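Local coordinates for protein GCN5-related N-acetyltransferase (PDB 3TT2) that probably transfers an acyl group, perhaps acetyl from acetyl-CoA, as a member of the GCN5-related N-acetyltransferase family, at residues 34-39 and 91-96. Numbering follows the deposited sequence.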
loop_
_atom_site.group_PDB
_atom_site.type_symbol
_atom_site.label_atom_id
_atom_site.label_comp_id
_atom_site.label_asym_id
_atom_site.label_seq_id
_atom_site.Cartn_x
_atom_site.Cartn_y
_atom_site.Cartn_z
ATOM N N GLN A 34 16.060 -3.385 4.571
ATOM C CA GLN A 34 15.128 -3.064 5.649
ATOM C C GLN A 34 15.838 -3.120 6.989
ATOM O O GLN A 34 15.383 -2.539 7.969
ATOM C CB GLN A 34 13.897 -3.979 5.631
ATOM C CG GLN A 34 14.163 -5.433 5.949
ATOM C CD GLN A 34 12.898 -6.267 5.876
ATOM O OE1 GLN A 34 12.939 -7.491 5.966
ATOM N NE2 GLN A 34 11.766 -5.602 5.711
ATOM N N GLU A 35 16.977 -3.799 7.020
ATOM C CA GLU A 35 17.783 -3.812 8.221
ATOM C C GLU A 35 18.464 -2.473 8.470
ATOM O O GLU A 35 18.491 -1.993 9.601
ATOM C CB GLU A 35 18.808 -4.941 8.196
ATOM C CG GLU A 35 19.831 -4.865 9.328
ATOM C CD GLU A 35 19.210 -4.882 10.727
ATOM O OE1 GLU A 35 17.986 -5.111 10.864
ATOM O OE2 GLU A 35 19.960 -4.672 11.707
ATOM N N ALA A 36 19.008 -1.866 7.420
ATOM C CA ALA A 36 19.692 -0.581 7.566
ATOM C C ALA A 36 18.748 0.531 8.039
ATOM O O ALA A 36 19.148 1.414 8.800
ATOM C CB ALA A 36 20.382 -0.188 6.274
ATOM N N ASP A 37 17.492 0.474 7.602
ATOM C CA ASP A 37 16.503 1.470 7.996
ATOM C C ASP A 37 16.125 1.312 9.467
ATOM O O ASP A 37 15.435 2.159 10.033
ATOM C CB ASP A 37 15.244 1.363 7.129
ATOM C CG ASP A 37 15.540 1.402 5.632
ATOM O OD1 ASP A 37 16.637 1.854 5.237
ATOM O OD2 ASP A 37 14.660 0.982 4.846
ATOM N N GLY A 38 16.565 0.220 10.080
ATOM C CA GLY A 38 16.266 -0.026 11.474
ATOM C C GLY A 38 15.144 -1.028 11.666
ATOM O O GLY A 38 14.794 -1.381 12.795
ATOM N N ASP A 39 14.568 -1.484 10.563
ATOM C CA ASP A 39 13.519 -2.487 10.641
ATOM C C ASP A 39 14.098 -3.873 10.834
ATOM O O ASP A 39 15.254 -4.131 10.501
ATOM C CB ASP A 39 12.633 -2.444 9.403
ATOM C CG ASP A 39 12.270 -1.041 9.019
ATOM O OD1 ASP A 39 12.549 -0.117 9.813
ATOM O OD2 ASP A 39 11.706 -0.840 7.923
ATOM N N VAL A 91 18.634 -0.942 -2.855
ATOM C CA VAL A 91 20.043 -1.143 -3.188
ATOM C C VAL A 91 20.759 -1.651 -1.957
ATOM O O VAL A 91 20.670 -1.059 -0.884
ATOM C CB VAL A 91 20.737 0.132 -3.735
ATOM C CG1 VAL A 91 20.531 1.282 -2.810
ATOM C CG2 VAL A 91 22.233 -0.099 -3.919
ATOM N N HIS A 92 21.451 -2.768 -2.120
ATOM C CA HIS A 92 22.134 -3.399 -1.012
ATOM C C HIS A 92 23.076 -2.413 -0.330
ATOM O O HIS A 92 23.819 -1.694 -1.003
ATOM C CB HIS A 92 22.893 -4.618 -1.504
ATOM C CG HIS A 92 23.160 -5.615 -0.434
ATOM N ND1 HIS A 92 24.119 -5.420 0.535
ATOM C CD2 HIS A 92 22.581 -6.807 -0.164
ATOM C CE1 HIS A 92 24.127 -6.456 1.352
ATOM N NE2 HIS A 92 23.204 -7.312 0.951
ATOM N N PRO A 93 23.036 -2.376 1.018
ATOM C CA PRO A 93 23.734 -1.381 1.851
ATOM C C PRO A 93 25.250 -1.303 1.621
ATOM O O PRO A 93 25.875 -0.313 2.006
ATOM C CB PRO A 93 23.423 -1.839 3.283
ATOM C CG PRO A 93 22.106 -2.551 3.163
ATOM C CD PRO A 93 22.145 -3.240 1.820
ATOM N N ARG A 94 25.830 -2.338 1.025
ATOM C CA ARG A 94 27.240 -2.320 0.658
ATOM C C ARG A 94 27.505 -1.538 -0.635
ATOM O O ARG A 94 28.616 -1.027 -0.859
ATOM C CB ARG A 94 27.731 -3.749 0.482
ATOM C CG ARG A 94 27.005 -4.489 -0.630
ATOM C CD ARG A 94 27.491 -5.912 -0.760
ATOM N NE ARG A 94 27.260 -6.677 0.460
ATOM C CZ ARG A 94 27.852 -7.832 0.732
ATOM N NH1 ARG A 94 27.581 -8.463 1.870
ATOM N NH2 ARG A 94 28.718 -8.353 -0.131
ATOM N N PHE A 95 26.488 -1.477 -1.491
ATOM C CA PHE A 95 26.642 -0.914 -2.826
ATOM C C PHE A 95 26.215 0.551 -2.949
ATOM O O PHE A 95 26.223 1.110 -4.048
ATOM C CB PHE A 95 25.910 -1.769 -3.860
ATOM C CG PHE A 95 26.458 -3.161 -4.007
ATOM C CD1 PHE A 95 27.815 -3.380 -4.181
ATOM C CD2 PHE A 95 25.611 -4.256 -3.967
ATOM C CE1 PHE A 95 28.322 -4.670 -4.317
ATOM C CE2 PHE A 95 26.104 -5.546 -4.101
ATOM C CZ PHE A 95 27.461 -5.755 -4.278
ATOM N N ARG A 96 25.819 1.165 -1.837
ATOM C CA ARG A 96 25.384 2.565 -1.859
ATOM C C ARG A 96 26.521 3.517 -2.283
ATOM O O ARG A 96 27.689 3.302 -1.935
ATOM C CB ARG A 96 24.817 2.987 -0.494
ATOM C CG ARG A 96 24.231 1.852 0.357
ATOM C CD ARG A 96 22.731 1.591 0.117
ATOM N NE ARG A 96 21.875 2.067 1.219
ATOM C CZ ARG A 96 20.815 1.414 1.711
ATOM N NH1 ARG A 96 20.458 0.230 1.226
ATOM N NH2 ARG A 96 20.102 1.945 2.698
#
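A36, near the C-terminal end of helix 23-36, faces P93 and R96 in the loop that follows strand 84-91. The closest CA atoms are those of A36 and P93, 7.0 Å apart. The helix finishes in a Schellman motif. G38 takes a positive phi of 101°, and its N bonds to E35 O at 3.0 Å; a weaker bond joins D39 N to Q34 O. On the other side, H92 to F95 form a type I beta turn, closed by F95 N to H92 O at 2.7 Å. No hydrogen bond crosses between the segments.

The CB of A36 points at the loop and meets two groups. One is the P93 ring, with A36 CB 4.3 Å from P93 CG. The other is the R96 guanidinium, approached obliquely, with A36 CB 4.2 Å from R96 NH2. The R96 chain bends at chi2 and again at chi3, which turns the guanidinium back over its own loop. There R96 NH1 is modelled very close to V91 O; a hydrogen bond is likely, but its length is doubtful at this resolution. D37 OD1 lies near the guanidinium plane, at its edge, 4.3 Å from R96 NH2. This is too long for a salt bridge.

Around the contact, H92 and P93 also pack on A32 of the same helix, and R96 touches C33. R96 NE makes a salt bridge to the sulfonate of a bound MES, probably from the crystallisation liquor, and a sulfate ion lies nearby.

The interface is small and lies at the surface. R96 opens the R-x-x-G-x-G/A signature, the loop that in relatives holds the pyrophosphate of acetyl-CoA. The D37 carboxylate may add a weak electrostatic pull on R96. An anion held by R96 is consistent with a site for the cofactor's phosphates.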